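Local coordinates for BamaA.19900.a (Balamuthia mandrillaris, PDB 6VZZ), which probably phosphorylates glucose to glucose 6-phosphate at the expense of ATP, as a glucokinase of the actin-like ATPase clan, at residues G290-N295 against P303-A308. Sequence-based numbering, arbitrary orientation.
Sequences GKIAKN and PYAHKA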
loop_
_atom_site.group_PDB
_atom_site.type_symbol
_atom_site.label_atom_id
_atom_site.label_comp_id
_atom_site.label_asym_id
_atom_site.label_seq_id
_atom_site.Cartn_x
_atom_site.Cartn_y
_atom_site.Cartn_z
ATOM N N GLY A 290 26.379 1.035 12.725
ATOM C CA GLY A 290 27.108 2.104 12.062
ATOM C C GLY A 290 28.486 1.676 11.598
ATOM O O GLY A 290 28.899 1.998 10.478
ATOM N N LYS A 291 29.214 0.940 12.444
ATOM C CA LYS A 291 30.550 0.496 12.060
ATOM C C LYS A 291 30.486 -0.521 10.925
ATOM O O LYS A 291 31.310 -0.484 10.003
ATOM C CB LYS A 291 31.284 -0.079 13.273
ATOM N N ILE A 292 29.511 -1.433 10.968
ATOM C CA ILE A 292 29.317 -2.367 9.863
ATOM C C ILE A 292 29.082 -1.603 8.566
ATOM O O ILE A 292 29.686 -1.901 7.527
ATOM C CB ILE A 292 28.150 -3.324 10.172
ATOM C CG1 ILE A 292 28.394 -4.055 11.490
ATOM C CG2 ILE A 292 27.957 -4.313 9.031
ATOM C CD1 ILE A 292 27.194 -4.815 11.992
ATOM N N ALA A 293 28.215 -0.585 8.619
ATOM C CA ALA A 293 27.872 0.180 7.424
ATOM C C ALA A 293 29.070 0.960 6.891
ATOM O O ALA A 293 29.297 1.002 5.678
ATOM C CB ALA A 293 26.711 1.122 7.726
ATOM N N LYS A 294 29.847 1.593 7.774
ATOM C CA LYS A 294 31.051 2.286 7.320
ATOM C C LYS A 294 32.058 1.299 6.741
ATOM O O LYS A 294 32.546 1.480 5.619
ATOM C CB LYS A 294 31.679 3.086 8.465
ATOM N N ASN A 295 32.363 0.234 7.493
ATOM C CA ASN A 295 33.278 -0.801 7.015
ATOM C C ASN A 295 32.898 -1.323 5.641
ATOM O O ASN A 295 33.772 -1.740 4.874
ATOM C CB ASN A 295 33.312 -1.972 7.997
ATOM C CG ASN A 295 34.307 -1.771 9.117
ATOM O OD1 ASN A 295 34.958 -0.729 9.215
ATOM N ND2 ASN A 295 34.433 -2.778 9.972
ATOM N N PRO A 303 35.163 -7.649 3.702
ATOM C CA PRO A 303 34.222 -8.286 2.770
ATOM C C PRO A 303 32.947 -8.760 3.440
ATOM O O PRO A 303 31.898 -8.816 2.785
ATOM C CB PRO A 303 35.026 -9.467 2.203
ATOM C CG PRO A 303 36.448 -9.273 2.692
ATOM C CD PRO A 303 36.348 -8.488 3.949
ATOM N N TYR A 304 33.009 -9.108 4.725
ATOM C CA TYR A 304 31.812 -9.563 5.421
ATOM C C TYR A 304 30.854 -8.410 5.678
ATOM O O TYR A 304 29.642 -8.554 5.488
ATOM C CB TYR A 304 32.207 -10.254 6.725
ATOM C CG TYR A 304 33.221 -11.355 6.519
ATOM C CD1 TYR A 304 32.890 -12.505 5.810
ATOM C CD2 TYR A 304 34.511 -11.246 7.025
ATOM C CE1 TYR A 304 33.816 -13.519 5.617
ATOM C CE2 TYR A 304 35.444 -12.258 6.839
ATOM C CZ TYR A 304 35.088 -13.389 6.133
ATOM O OH TYR A 304 36.006 -14.394 5.931
ATOM N N ALA A 305 31.375 -7.254 6.104
ATOM C CA ALA A 305 30.523 -6.078 6.246
ATOM C C ALA A 305 29.838 -5.753 4.928
ATOM O O ALA A 305 28.638 -5.456 4.891
ATOM C CB ALA A 305 31.342 -4.884 6.736
ATOM N N HIS A 306 30.588 -5.831 3.833
ATOM C CA HIS A 306 30.018 -5.596 2.514
ATOM C C HIS A 306 28.886 -6.573 2.223
ATOM O O HIS A 306 27.797 -6.166 1.801
ATOM C CB HIS A 306 31.120 -5.707 1.464
ATOM C CG HIS A 306 30.645 -5.489 0.066
ATOM N ND1 HIS A 306 30.161 -6.511 -0.722
ATOM C CD2 HIS A 306 30.582 -4.367 -0.688
ATOM C CE1 HIS A 306 29.820 -6.030 -1.903
ATOM N NE2 HIS A 306 30.069 -4.732 -1.910
ATOM N N LYS A 307 29.122 -7.867 2.462
ATOM C CA LYS A 307 28.118 -8.884 2.158
ATOM C C LYS A 307 26.820 -8.619 2.914
ATOM O O LYS A 307 25.729 -8.672 2.334
ATOM C CB LYS A 307 28.671 -10.275 2.483
ATOM C CG LYS A 307 27.787 -11.443 2.059
ATOM C CD LYS A 307 27.515 -11.424 0.558
ATOM C CE LYS A 307 26.644 -12.605 0.113
ATOM N NZ LYS A 307 26.272 -12.538 -1.334
ATOM N N ALA A 308 26.923 -8.301 4.207
ATOM C CA ALA A 308 25.731 -8.015 5.000
ATOM C C ALA A 308 25.039 -6.745 4.517
ATOM O O ALA A 308 23.812 -6.707 4.359
ATOM C CB ALA A 308 26.105 -7.900 6.474
#
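Ala-305 brings its methyl group straight up to the side of helix 289-295, and almost everything in this contact touches that one carbon. Its CB sits 3.5 Å from the carbonyl O of Ile-292, and from the next turn of the same helix the CB of Asn-295 comes down to 3.7 Å from it. The CA atoms of Ile-292 and Ala-305 are 5.3 Å apart, a spacing allowed by the small side chain of Ala-305. From Ile-292 the branch that reaches across is the methyl CG2, 4.1 Å from Ala-305 CB. CG1 is beside the backbone N (chi1 -56°), which leaves CG2 anti to that N and beside the residue's own carbonyl carbon, on the side where Ala-305 lies. The longer branch leads off in another direction, its CD1 ending 6.7 Å from Ala-305 CB, and the isoleucine also packs on Leu-287. Asn-295 touches through CB alone: its amide makes no contact with 303-308. One turn on from Ala-305, Ala-308 also points its methyl at the first helix, but its CB stays 4.8 Å from Ile-292 CG2. The contact thus joins a short helix to the first turns of a long one, across a seven-residue link with no helix or strand in it. Helix 263-276 lies against both, with Tyr-270 on Ile-292 and Thr-269 on Ala-308, so three helices meet here. No hydrogen bond or salt bridge crosses between the segments; the direct contact consists of van der Waals touches, methyl against carbonyl O among them, and probably contributes modestly alongside the link and helix 263-276.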